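Local coordinates for protein ftsY (Mycoplasma mycoides, PDB 1ZU4) that is the SRP receptor FtsY, represented by its NG domain, in which a helical bundle is joined to a P-loop fold of the SRP54-type family, at residues A[85-91]-A[277-283]; A[96-100]-A[228-232]; A[149-153]-A[165-169]; A[175-180]-A[212-216]. One frame throughout, in Å; residues are numbered along the deposited sequence.

Contact 1. Residues A[85-91]-A[277-283]; sequences AYTDNDW and KELLNIP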
loop_
_atom_site.group_PDB
_atom_site.type_symbol
_atom_site.label_atom_id
_atom_site.label_comp_id
_atom_site.label_asym_id
_atom_site.label_seq_id
_atom_site.Cartn_x
_atom_site.Cartn_y
_atom_site.Cartn_z
ATOM N N ALA A 85 0.037 -4.700 -17.437
ATOM C CA ALA A 85 1.296 -5.181 -16.871
ATOM C C ALA A 85 1.093 -5.529 -15.397
ATOM O O ALA A 85 1.595 -6.545 -14.901
ATOM C CB ALA A 85 2.367 -4.136 -17.025
ATOM N N TYR A 86 0.350 -4.676 -14.713
ATOM C CA TYR A 86 -0.008 -4.888 -13.316
ATOM C C TYR A 86 -1.019 -6.008 -13.172
ATOM O O TYR A 86 -0.873 -6.860 -12.297
ATOM C CB TYR A 86 -0.586 -3.608 -12.720
ATOM C CG TYR A 86 -0.833 -3.665 -11.233
ATOM C CD1 TYR A 86 0.157 -3.229 -10.353
ATOM C CD2 TYR A 86 -2.031 -4.203 -10.700
ATOM C CE1 TYR A 86 -0.025 -3.270 -8.986
ATOM C CE2 TYR A 86 -2.231 -4.269 -9.285
ATOM C CZ TYR A 86 -1.213 -3.774 -8.456
ATOM O OH TYR A 86 -1.307 -3.785 -7.090
ATOM N N THR A 87 -2.049 -6.005 -14.011
ATOM C CA THR A 87 -3.139 -6.970 -13.832
ATOM C C THR A 87 -2.801 -8.372 -14.383
ATOM O O THR A 87 -3.589 -9.278 -14.218
ATOM C CB THR A 87 -4.461 -6.469 -14.475
ATOM O OG1 THR A 87 -4.206 -6.156 -15.849
ATOM C CG2 THR A 87 -4.981 -5.230 -13.785
ATOM N N ASP A 88 -1.660 -8.528 -15.069
ATOM C CA ASP A 88 -1.152 -9.835 -15.513
ATOM C C ASP A 88 -0.603 -10.614 -14.302
ATOM O O ASP A 88 0.562 -10.473 -13.896
ATOM C CB ASP A 88 -0.089 -9.661 -16.625
ATOM C CG ASP A 88 0.595 -10.982 -17.027
ATOM O OD1 ASP A 88 -0.101 -12.027 -17.106
ATOM O OD2 ASP A 88 1.830 -10.964 -17.261
ATOM N N ASN A 89 -1.472 -11.405 -13.700
ATOM C CA ASN A 89 -1.135 -12.150 -12.500
ATOM C C ASN A 89 -2.143 -13.283 -12.250
ATOM O O ASN A 89 -3.220 -13.342 -12.854
ATOM C CB ASN A 89 -1.049 -11.207 -11.275
ATOM C CG ASN A 89 -2.346 -10.459 -11.020
ATOM O OD1 ASN A 89 -3.407 -11.078 -10.816
ATOM N ND2 ASN A 89 -2.277 -9.114 -11.042
ATOM N N ASP A 90 -1.766 -14.146 -11.318
ATOM C CA ASP A 90 -2.544 -15.276 -10.859
ATOM C C ASP A 90 -3.635 -14.928 -9.817
ATOM O O ASP A 90 -4.287 -15.839 -9.299
ATOM C CB ASP A 90 -1.564 -16.288 -10.234
ATOM C CG ASP A 90 -0.452 -15.598 -9.415
ATOM O OD1 ASP A 90 0.514 -15.069 -10.028
ATOM O OD2 ASP A 90 -0.558 -15.558 -8.164
ATOM N N TRP A 91 -3.847 -13.649 -9.492
ATOM C CA TRP A 91 -4.663 -13.359 -8.284
ATOM C C TRP A 91 -6.182 -13.572 -8.452
ATOM O O TRP A 91 -6.886 -12.719 -9.023
ATOM C CB TRP A 91 -4.372 -11.969 -7.670
ATOM C CG TRP A 91 -2.914 -11.542 -7.591
ATOM C CD1 TRP A 91 -1.800 -12.341 -7.545
ATOM C CD2 TRP A 91 -2.439 -10.192 -7.500
ATOM N NE1 TRP A 91 -0.666 -11.569 -7.466
ATOM C CE2 TRP A 91 -1.030 -10.248 -7.436
ATOM C CE3 TRP A 91 -3.070 -8.941 -7.490
ATOM C CZ2 TRP A 91 -0.242 -9.095 -7.351
ATOM C CZ3 TRP A 91 -2.295 -7.806 -7.431
ATOM C CH2 TRP A 91 -0.894 -7.888 -7.349
ATOM N N LYS A 277 4.385 -4.817 -7.706
ATOM C CA LYS A 277 3.768 -5.968 -8.354
ATOM C C LYS A 277 4.858 -6.968 -8.825
ATOM O O LYS A 277 4.733 -8.156 -8.571
ATOM C CB LYS A 277 2.915 -5.445 -9.517
ATOM C CG LYS A 277 2.455 -6.462 -10.524
ATOM C CD LYS A 277 1.568 -7.473 -9.819
ATOM C CE LYS A 277 1.460 -8.744 -10.641
ATOM N NZ LYS A 277 1.413 -8.480 -12.127
ATOM N N GLU A 278 5.922 -6.477 -9.470
ATOM C CA GLU A 278 6.985 -7.375 -9.986
ATOM C C GLU A 278 7.793 -8.023 -8.855
ATOM O O GLU A 278 7.890 -9.246 -8.792
ATOM C CB GLU A 278 7.943 -6.628 -10.940
ATOM C CG GLU A 278 9.091 -7.480 -11.489
ATOM C CD GLU A 278 8.607 -8.572 -12.399
ATOM O OE1 GLU A 278 7.586 -8.387 -13.097
ATOM O OE2 GLU A 278 9.245 -9.635 -12.371
ATOM N N LEU A 279 8.368 -7.215 -7.967
ATOM C CA LEU A 279 9.235 -7.768 -6.960
ATOM C C LEU A 279 8.512 -8.581 -5.875
ATOM O O LEU A 279 9.024 -9.613 -5.511
ATOM C CB LEU A 279 10.125 -6.710 -6.286
ATOM C CG LEU A 279 11.414 -7.320 -5.681
ATOM C CD1 LEU A 279 12.385 -7.727 -6.812
ATOM C CD2 LEU A 279 12.115 -6.391 -4.686
ATOM N N LEU A 280 7.372 -8.101 -5.360
ATOM C CA LEU A 280 6.677 -8.710 -4.211
ATOM C C LEU A 280 5.591 -9.639 -4.610
ATOM O O LEU A 280 5.376 -10.600 -3.921
ATOM C CB LEU A 280 6.067 -7.650 -3.242
ATOM C CG LEU A 280 7.123 -6.917 -2.361
ATOM C CD1 LEU A 280 7.761 -5.781 -3.106
ATOM C CD2 LEU A 280 6.493 -6.381 -1.077
ATOM N N ASN A 281 4.925 -9.347 -5.725
ATOM C CA ASN A 281 3.769 -10.085 -6.194
ATOM C C ASN A 281 2.677 -10.139 -5.137
ATOM O O ASN A 281 2.067 -11.214 -4.897
ATOM C CB ASN A 281 4.163 -11.516 -6.600
ATOM C CG ASN A 281 3.129 -12.167 -7.447
ATOM O OD1 ASN A 281 2.358 -11.479 -8.120
ATOM N ND2 ASN A 281 3.078 -13.505 -7.401
ATOM N N ILE A 282 2.479 -9.003 -4.465
ATOM C CA ILE A 282 1.471 -8.884 -3.419
ATOM C C ILE A 282 0.623 -7.663 -3.798
ATOM O O ILE A 282 1.186 -6.661 -4.195
ATOM C CB ILE A 282 2.093 -8.652 -1.995
ATOM C CG1 ILE A 282 2.893 -9.859 -1.505
ATOM C CG2 ILE A 282 1.008 -8.347 -0.974
ATOM C CD1 ILE A 282 3.946 -9.521 -0.445
ATOM N N PRO A 283 -0.720 -7.748 -3.673
ATOM C CA PRO A 283 -1.519 -6.597 -4.090
ATOM C C PRO A 283 -1.371 -5.403 -3.192
ATOM O O PRO A 283 -1.357 -5.516 -1.938
ATOM C CB PRO A 283 -2.950 -7.102 -3.986
ATOM C CG PRO A 283 -2.866 -8.575 -3.761
ATOM C CD PRO A 283 -1.564 -8.838 -3.135
HETATM O O HOH W 1 1.080 -5.402 -6.502
#
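Lys277 brings its ammonium group to the carbonyls where helix 71-87 ends. NZ donates to Tyr86 O and to Asp88 O, each at 2.8 Å, standing well above both carbonyl planes rather than on a lone pair. Bends at chi2 and chi4 turn the long chain into this position. Tyr86 O has a second donor, Asn89 ND2 at 2.9 Å, which lies in the carbonyl plane on a lone pair. The other end of that amide, Asn89 OD1, accepts from Trp91 N in an Asx turn, a role for which asparagine's short side chain is well suited. The third hydrogen bond across the contact is bent: Trp91 NE1 reaches Asn281 OD1 at 3.1 Å with an angle of 143° at the hydrogen. Asn281 has positive phi just past helix 272-280, a conformation asparagine tolerates well. A water adds a polar bridge, donating to Ile282 O at 2.6 Å and pairing with Tyr86 OH, which also bonds to Ile284 N.

The apolar contacts centre on Trp91. Pro283 CG sits 3.9 Å from the centroid of its six-membered ring, 17° off the normal, in a CH-pi contact, while Asn89 CG lies over the opposite face. Lys277 CD passes obliquely 3.5 Å from Trp91 CZ2, and Lys277 CB lies 3.6 Å from Tyr86 CD1, so the lysine's aliphatic part touches both aromatic side chains. The amine of this buried lysine is thus held across the contact by two backbone carbonyls at and just past the helix C terminus, whose partial negative charge would be expected to stabilise its positive charge.

Contact 2. Residues A[96-100]-A[228-232]; sequences YRIDF and PHEVL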
loop_
_atom_site.group_PDB
_atom_site.type_symbol
_atom_site.label_atom_id
_atom_site.label_comp_id
_atom_site.label_asym_id
_atom_site.label_seq_id
_atom_site.Cartn_x
_atom_site.Cartn_y
_atom_site.Cartn_z
ATOM N N TYR A 96 -6.706 -9.881 -3.944
ATOM C CA TYR A 96 -7.036 -8.535 -4.454
ATOM C C TYR A 96 -7.786 -7.734 -3.395
ATOM O O TYR A 96 -7.389 -6.618 -3.030
ATOM C CB TYR A 96 -7.929 -8.579 -5.729
ATOM C CG TYR A 96 -7.227 -8.244 -7.045
ATOM C CD1 TYR A 96 -6.653 -6.983 -7.265
ATOM C CD2 TYR A 96 -7.138 -9.200 -8.072
ATOM C CE1 TYR A 96 -5.999 -6.687 -8.485
ATOM C CE2 TYR A 96 -6.500 -8.924 -9.277
ATOM C CZ TYR A 96 -5.934 -7.664 -9.477
ATOM O OH TYR A 96 -5.291 -7.404 -10.665
ATOM N N ARG A 97 -8.893 -8.287 -2.927
ATOM C CA ARG A 97 -9.824 -7.482 -2.114
ATOM C C ARG A 97 -9.445 -7.517 -0.660
ATOM O O ARG A 97 -8.752 -8.436 -0.202
ATOM C CB ARG A 97 -11.282 -7.934 -2.279
ATOM C CG ARG A 97 -11.587 -9.341 -1.741
ATOM C CD ARG A 97 -12.888 -9.343 -0.869
ATOM N NE ARG A 97 -13.260 -10.715 -0.486
ATOM C CZ ARG A 97 -14.002 -11.537 -1.234
ATOM N NH1 ARG A 97 -14.465 -11.122 -2.418
ATOM N NH2 ARG A 97 -14.279 -12.775 -0.804
ATOM N N ILE A 98 -9.916 -6.505 0.058
ATOM C CA ILE A 98 -9.842 -6.470 1.508
ATOM C C ILE A 98 -10.881 -7.441 2.066
ATOM O O ILE A 98 -12.070 -7.347 1.764
ATOM C CB ILE A 98 -10.072 -5.015 2.058
ATOM C CG1 ILE A 98 -9.172 -4.022 1.322
ATOM C CG2 ILE A 98 -9.880 -4.935 3.589
ATOM C CD1 ILE A 98 -7.757 -4.173 1.629
ATOM N N ASP A 99 -10.406 -8.393 2.853
ATOM C CA ASP A 99 -11.268 -9.410 3.460
ATOM C C ASP A 99 -11.978 -8.803 4.685
ATOM O O ASP A 99 -11.622 -9.063 5.844
ATOM C CB ASP A 99 -10.467 -10.665 3.802
ATOM C CG ASP A 99 -11.347 -11.859 4.146
ATOM O OD1 ASP A 99 -12.561 -11.775 3.957
ATOM O OD2 ASP A 99 -10.828 -12.884 4.651
ATOM N N PHE A 100 -13.001 -8.001 4.398
ATOM C CA PHE A 100 -13.842 -7.370 5.421
ATOM C C PHE A 100 -15.251 -7.973 5.217
ATOM O O PHE A 100 -15.796 -7.900 4.114
ATOM C CB PHE A 100 -13.841 -5.852 5.242
ATOM C CG PHE A 100 -14.475 -5.113 6.379
ATOM C CD1 PHE A 100 -13.687 -4.541 7.396
ATOM C CD2 PHE A 100 -15.887 -5.088 6.508
ATOM C CE1 PHE A 100 -14.303 -3.910 8.507
ATOM C CE2 PHE A 100 -16.513 -4.446 7.590
ATOM C CZ PHE A 100 -15.731 -3.847 8.595
ATOM N N PRO A 228 -5.434 -13.710 11.250
ATOM C CA PRO A 228 -5.703 -12.331 10.793
ATOM C C PRO A 228 -6.273 -12.401 9.381
ATOM O O PRO A 228 -5.785 -13.167 8.516
ATOM C CB PRO A 228 -4.315 -11.642 10.805
ATOM C CG PRO A 228 -3.314 -12.806 10.732
ATOM C CD PRO A 228 -3.981 -14.009 11.359
ATOM N N HIS A 229 -7.329 -11.651 9.166
ATOM C CA HIS A 229 -7.967 -11.553 7.848
ATOM C C HIS A 229 -7.136 -10.789 6.812
ATOM O O HIS A 229 -7.196 -11.094 5.607
ATOM C CB HIS A 229 -9.344 -10.909 8.029
ATOM C CG HIS A 229 -10.211 -11.620 9.035
ATOM N ND1 HIS A 229 -10.596 -12.933 8.894
ATOM C CD2 HIS A 229 -10.733 -11.211 10.214
ATOM C CE1 HIS A 229 -11.333 -13.296 9.931
ATOM N NE2 HIS A 229 -11.462 -12.261 10.722
ATOM N N GLU A 230 -6.334 -9.841 7.299
ATOM C CA GLU A 230 -5.285 -9.206 6.511
ATOM C C GLU A 230 -4.062 -8.973 7.390
ATOM O O GLU A 230 -4.185 -8.731 8.595
ATOM C CB GLU A 230 -5.780 -7.833 5.958
ATOM C CG GLU A 230 -7.037 -7.942 4.995
ATOM C CD GLU A 230 -6.699 -8.478 3.629
ATOM O OE1 GLU A 230 -5.501 -8.532 3.235
ATOM O OE2 GLU A 230 -7.670 -8.832 2.912
ATOM N N VAL A 231 -2.897 -8.997 6.748
ATOM C CA VAL A 231 -1.614 -8.649 7.340
ATOM C C VAL A 231 -1.033 -7.640 6.350
ATOM O O VAL A 231 -0.613 -7.996 5.238
ATOM C CB VAL A 231 -0.685 -9.938 7.505
ATOM C CG1 VAL A 231 0.671 -9.575 8.122
ATOM C CG2 VAL A 231 -1.360 -10.996 8.373
ATOM N N LEU A 232 -1.044 -6.368 6.742
ATOM C CA LEU A 232 -0.815 -5.325 5.785
ATOM C C LEU A 232 0.548 -4.664 6.003
ATOM O O LEU A 232 0.845 -4.122 7.065
ATOM C CB LEU A 232 -1.978 -4.310 5.777
ATOM C CG LEU A 232 -3.375 -4.867 5.401
ATOM C CD1 LEU A 232 -4.467 -3.866 5.740
ATOM C CD2 LEU A 232 -3.490 -5.270 3.920
HETATM O O HOH W 2 -8.179 -13.498 4.773
#
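Glu230 meets the backbone of the opposing loop through a single direct hydrogen bond, from Asp99 N to Glu230 OE2 at 2.8 Å. It is nearly straight, 161° at the hydrogen, and uses the anti lone pair of the oxygen. The side chain already heads for the loop, and the bend at chi2 (-75°) turns the carboxylate so that OE2 faces the loop and OE1 faces away from it. Arg97 O lies only 3.3 Å from Glu230 OE2, two acceptors facing each other, but Lys285 bonds to Arg97 O and also forms a salt bridge with Glu230 OE1, which takes a further bond from Ser257 OG. A glutamate therefore fits well here, with one oxygen for the loop and the other for the sheet side.

Water supplies the second polar link, donating to Asp99 OD2 and to His229 O, each at 2.7 Å. Asp99 OD1 is paired with Lys101 and Arg104, and the residue itself is the centre of an inverse gamma turn.

Van der Waals contacts are few: His229 CB rests 3.7 Å from Asp99 O, and Ile98 CG2 lies 4.4 Å from Glu230 CG. The arrangement belongs to the mainly parallel sheet of a P-loop NTPase fold, in which strand 230-236 pairs with strand 106-111 and the 96-100 loop leads into the latter.

Contact 3. Residues A[149-153]-A[165-169]; sequences TQQLE and DLVKA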
loop_
_atom_site.group_PDB
_atom_site.type_symbol
_atom_site.label_atom_id
_atom_site.label_comp_id
_atom_site.label_asym_id
_atom_site.label_seq_id
_atom_site.Cartn_x
_atom_site.Cartn_y
_atom_site.Cartn_z
ATOM N N THR A 149 2.408 4.299 20.935
ATOM C CA THR A 149 1.253 4.432 21.797
ATOM C C THR A 149 0.855 5.918 21.960
ATOM O O THR A 149 -0.322 6.247 21.783
ATOM C CB THR A 149 1.468 3.713 23.178
ATOM O OG1 THR A 149 1.803 2.328 22.957
ATOM C CG2 THR A 149 0.204 3.786 24.050
ATOM N N GLN A 150 1.811 6.805 22.259
ATOM C CA GLN A 150 1.495 8.243 22.394
ATOM C C GLN A 150 0.777 8.762 21.146
ATOM O O GLN A 150 -0.219 9.469 21.264
ATOM C CB GLN A 150 2.725 9.164 22.658
ATOM C CG GLN A 150 3.928 8.664 23.500
ATOM C CD GLN A 150 3.597 8.253 24.927
ATOM O OE1 GLN A 150 2.678 7.469 25.169
ATOM N NE2 GLN A 150 4.388 8.747 25.879
ATOM N N GLN A 151 1.291 8.400 19.968
ATOM C CA GLN A 151 0.696 8.806 18.690
ATOM C C GLN A 151 -0.751 8.366 18.571
ATOM O O GLN A 151 -1.620 9.176 18.264
ATOM C CB GLN A 151 1.488 8.245 17.506
ATOM C CG GLN A 151 2.818 8.915 17.280
ATOM C CD GLN A 151 3.705 8.162 16.316
ATOM O OE1 GLN A 151 3.230 7.586 15.324
ATOM N NE2 GLN A 151 5.008 8.170 16.589
ATOM N N LEU A 152 -0.998 7.073 18.785
ATOM C CA LEU A 152 -2.345 6.532 18.730
ATOM C C LEU A 152 -3.315 7.285 19.646
ATOM O O LEU A 152 -4.437 7.630 19.231
ATOM C CB LEU A 152 -2.310 5.033 19.027
ATOM C CG LEU A 152 -1.714 4.241 17.863
ATOM C CD1 LEU A 152 -1.579 2.750 18.204
ATOM C CD2 LEU A 152 -2.514 4.452 16.566
ATOM N N GLU A 153 -2.869 7.563 20.878
ATOM C CA GLU A 153 -3.650 8.360 21.849
ATOM C C GLU A 153 -3.981 9.756 21.332
ATOM O O GLU A 153 -5.125 10.206 21.475
ATOM C CB GLU A 153 -2.914 8.505 23.172
ATOM C CG GLU A 153 -3.038 7.318 24.075
ATOM C CD GLU A 153 -1.947 7.320 25.091
ATOM O OE1 GLU A 153 -0.886 7.936 24.830
ATOM O OE2 GLU A 153 -2.142 6.715 26.156
ATOM N N ASP A 165 -11.842 3.114 19.315
ATOM C CA ASP A 165 -11.339 2.949 20.680
ATOM C C ASP A 165 -9.958 2.322 20.635
ATOM O O ASP A 165 -9.591 1.733 19.620
ATOM C CB ASP A 165 -12.284 2.045 21.479
ATOM C CG ASP A 165 -13.665 2.661 21.658
ATOM O OD1 ASP A 165 -13.733 3.896 21.834
ATOM O OD2 ASP A 165 -14.671 1.916 21.609
ATOM N N LEU A 166 -9.208 2.461 21.730
ATOM C CA LEU A 166 -7.796 2.025 21.838
ATOM C C LEU A 166 -7.552 1.209 23.089
ATOM O O LEU A 166 -7.917 1.644 24.207
ATOM C CB LEU A 166 -6.866 3.241 21.928
ATOM C CG LEU A 166 -5.363 2.924 21.995
ATOM C CD1 LEU A 166 -4.808 2.568 20.612
ATOM C CD2 LEU A 166 -4.594 4.071 22.587
ATOM N N VAL A 167 -6.904 0.061 22.907
ATOM C CA VAL A 167 -6.364 -0.730 24.020
ATOM C C VAL A 167 -4.837 -0.625 23.985
ATOM O O VAL A 167 -4.214 -0.721 22.916
ATOM C CB VAL A 167 -6.846 -2.235 23.956
ATOM C CG1 VAL A 167 -6.167 -3.082 24.999
ATOM C CG2 VAL A 167 -8.366 -2.308 24.161
ATOM N N LYS A 168 -4.221 -0.429 25.137
ATOM C CA LYS A 168 -2.758 -0.270 25.180
ATOM C C LYS A 168 -2.178 -0.999 26.399
ATOM O O LYS A 168 -2.921 -1.533 27.207
ATOM C CB LYS A 168 -2.380 1.217 25.222
ATOM C CG LYS A 168 -3.121 2.010 26.292
ATOM C CD LYS A 168 -2.475 3.356 26.548
ATOM C CE LYS A 168 -3.294 4.184 27.516
ATOM N NZ LYS A 168 -2.369 5.041 28.335
ATOM N N ALA A 169 -0.854 -1.012 26.495
ATOM C CA ALA A 169 -0.108 -1.529 27.648
ATOM C C ALA A 169 -0.095 -0.510 28.801
ATOM O O ALA A 169 0.079 0.702 28.568
ATOM C CB ALA A 169 1.321 -1.811 27.213
HETATM O O HOH W 3 0.777 -0.082 24.097
#
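Thr149 and Lys168 face each other with CA atoms 7.0 Å apart, and one helical turn further on Glu153 CA stands 7.6 Å from Leu166 CA. The helix therefore runs roughly opposite to the strand, and Thr149, Leu152 and Glu153 present the surface that meets it. On the strand side, Leu166 and Lys168 alternate with Val167, so both point their CB atoms at the helix while Val167 serves helix 176-189. This is the second half of a beta-alpha-beta unit: strand 136-140 leads through helix 146-156 to strand 164-167, an outermost strand of the mainly parallel sheet, and the helix packs back on the two strands it connects.

Leucines fill the buried side. Leu166 CD1 lies 3.9 Å from Leu152 CB, the two side chains crossing at about a right angle, and Leu166 also touches Ile138 of the adjoining strand. Its other methyl, CD2, rests 3.9 Å from Glu153 CG, so the glutamate contributes its CG methylene to the apolar layer before its carboxylate emerges. There Lys168 NZ forms a salt bridge with Glu153 OE2 at 2.8 Å, meeting the oxygen nearly head-on along its C-O bond. With CG placed between backbone N and carbonyl carbon (chi1 50°), the lysine chain crosses Thr149, where CD lies 3.7 Å from Thr149 CG2. Threonine serves two neighbours at once: its methyl packs on this lysine, and its OG1 binds a water at 2.9 Å that accepts from Ala169 N at 3.0 Å.

Contact 4. Residues A[175-180]-A[212-216]; sequences DPASVV and ELEKM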
loop_
_atom_site.group_PDB
_atom_site.type_symbol
_atom_site.label_atom_id
_atom_site.label_comp_id
_atom_site.label_asym_id
_atom_site.label_seq_id
_atom_site.Cartn_x
_atom_site.Cartn_y
_atom_site.Cartn_z
ATOM N N ASP A 175 4.940 -7.321 26.957
ATOM C CA ASP A 175 4.793 -8.324 25.902
ATOM C C ASP A 175 3.644 -7.850 25.012
ATOM O O ASP A 175 2.520 -7.605 25.511
ATOM C CB ASP A 175 4.483 -9.700 26.478
ATOM C CG ASP A 175 4.489 -10.822 25.413
ATOM O OD1 ASP A 175 4.364 -10.528 24.231
ATOM O OD2 ASP A 175 4.605 -12.029 25.765
ATOM N N PRO A 176 3.936 -7.661 23.702
ATOM C CA PRO A 176 2.931 -7.304 22.699
ATOM C C PRO A 176 1.672 -8.185 22.715
ATOM O O PRO A 176 0.563 -7.657 22.530
ATOM C CB PRO A 176 3.690 -7.472 21.380
ATOM C CG PRO A 176 5.154 -7.172 21.743
ATOM C CD PRO A 176 5.293 -7.775 23.121
ATOM N N ALA A 177 1.826 -9.503 22.909
ATOM C CA ALA A 177 0.667 -10.381 22.939
ATOM C C ALA A 177 -0.256 -10.044 24.063
ATOM O O ALA A 177 -1.424 -10.356 23.969
ATOM C CB ALA A 177 1.054 -11.875 23.018
ATOM N N SER A 178 0.235 -9.444 25.148
ATOM C CA SER A 178 -0.699 -9.182 26.259
ATOM C C SER A 178 -1.674 -8.072 25.879
ATOM O O SER A 178 -2.832 -8.113 26.258
ATOM C CB SER A 178 0.024 -8.893 27.572
ATOM O OG SER A 178 0.735 -7.670 27.474
ATOM N N VAL A 179 -1.222 -7.101 25.098
ATOM C CA VAL A 179 -2.135 -6.055 24.590
ATOM C C VAL A 179 -3.181 -6.701 23.645
ATOM O O VAL A 179 -4.372 -6.405 23.713
ATOM C CB VAL A 179 -1.345 -4.992 23.834
ATOM C CG1 VAL A 179 -2.272 -3.896 23.282
ATOM C CG2 VAL A 179 -0.181 -4.410 24.737
ATOM N N VAL A 180 -2.726 -7.613 22.799
ATOM C CA VAL A 180 -3.646 -8.347 21.896
ATOM C C VAL A 180 -4.617 -9.174 22.719
ATOM O O VAL A 180 -5.811 -9.129 22.474
ATOM C CB VAL A 180 -2.874 -9.115 20.846
ATOM C CG1 VAL A 180 -3.778 -10.088 20.059
ATOM C CG2 VAL A 180 -2.167 -8.107 19.926
ATOM N N GLU A 212 6.277 -13.429 18.423
ATOM C CA GLU A 212 5.239 -12.548 18.905
ATOM C C GLU A 212 4.046 -12.633 17.954
ATOM O O GLU A 212 2.885 -12.715 18.412
ATOM C CB GLU A 212 5.774 -11.100 19.023
ATOM C CG GLU A 212 6.621 -10.825 20.301
ATOM C CD GLU A 212 5.848 -11.127 21.609
ATOM O OE1 GLU A 212 4.623 -10.938 21.666
ATOM O OE2 GLU A 212 6.456 -11.560 22.598
ATOM N N LEU A 213 4.321 -12.614 16.645
ATOM C CA LEU A 213 3.224 -12.713 15.663
ATOM C C LEU A 213 2.490 -14.024 15.841
ATOM O O LEU A 213 1.282 -14.086 15.681
ATOM C CB LEU A 213 3.759 -12.622 14.233
ATOM C CG LEU A 213 4.307 -11.245 13.758
ATOM C CD1 LEU A 213 4.815 -11.327 12.355
ATOM C CD2 LEU A 213 3.202 -10.195 13.846
ATOM N N GLU A 214 3.216 -15.096 16.168
ATOM C CA GLU A 214 2.559 -16.371 16.326
ATOM C C GLU A 214 1.756 -16.389 17.653
ATOM O O GLU A 214 0.602 -16.854 17.687
ATOM C CB GLU A 214 3.562 -17.538 16.137
ATOM C CG GLU A 214 2.995 -18.909 16.423
ATOM C CD GLU A 214 1.997 -19.401 15.387
ATOM O OE1 GLU A 214 1.985 -18.850 14.266
ATOM O OE2 GLU A 214 1.205 -20.338 15.700
ATOM N N LYS A 215 2.320 -15.852 18.733
ATOM C CA LYS A 215 1.500 -15.661 19.950
ATOM C C LYS A 215 0.208 -14.919 19.652
ATOM O O LYS A 215 -0.875 -15.330 20.089
ATOM C CB LYS A 215 2.250 -14.904 21.043
ATOM C CG LYS A 215 3.154 -15.723 21.835
ATOM C CD LYS A 215 3.604 -14.986 23.083
ATOM C CE LYS A 215 4.993 -14.410 22.921
ATOM N NZ LYS A 215 5.692 -14.323 24.255
ATOM N N MET A 216 0.308 -13.846 18.882
ATOM C CA MET A 216 -0.891 -13.036 18.556
ATOM C C MET A 216 -1.919 -13.863 17.775
ATOM O O MET A 216 -3.113 -13.858 18.078
ATOM C CB MET A 216 -0.472 -11.798 17.767
ATOM C CG MET A 216 0.153 -10.756 18.667
ATOM S SD MET A 216 0.745 -9.394 17.685
ATOM C CE MET A 216 1.613 -8.454 18.866
#
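Lys215 starts against Ala177: its CB packs 3.8 Å from Ala177 CB, where the small methyl lets the two helices come close. CD continues past the same methyl, and a bend at chi3 (-101°) turns CE toward Asp175, 3.7 Å from OD2. At the tip, NZ donates to Asp175 OD2 at 3.0 Å on the syn side of the carboxylate and forms a salt bridge with Glu212 OE2 at 3.3 Å, closing a three-residue network. Asp175 is the N-cap: its OD1 accepts from Ala177 N at 3.0 Å, as aspartate readily does at a helix start. That amide also makes a weak bond to Glu212 OE1. The planes of the Asp175 and Glu212 carboxylates are 78° apart. Because Asp175 OD1 and Glu212 OE1 are only 2.6 Å apart, one acid probably holds a proton; the lysine and the helix N terminus would be expected to stabilise the negative charge that remains.

Further in, the extended side chain of Met216 is apolar throughout. Its CG lies 3.7 Å from Val180 CG2, and its CE presses tightly on Pro176 CB. Helices 176-189 and 206-221 run nearly parallel here, their segments 20° apart; strand 194-198 lies between them in the chain, and the loop following strand 136-140 touches Pro176 at Thr143 and Met216 at Ala141.

In the fold
From the N terminus, the chain passes through the helical bundle to residues 85-91, which open the longest loop. Contact 1 closes it at 277-283, joining the end of helix 71-87 to the end of helix 272-280 and the approach to strand 284-288. Everything else lies inside it. Contact 2 opens at 96-100 and closes at 228-232, tying the linker before strand 106-111 to the middle of the sheet; Tyr96 touches contact 1. Within that loop come two in series: contact 3 joins helix 146-156 to edge strand 164-167, and contact 4 joins helices 176-189 and 206-221. These meet where Val179 packs on Val167 and Lys168. None of the loops cross. Contacts 1 and 3 lie on opposite sides of the chain's centre.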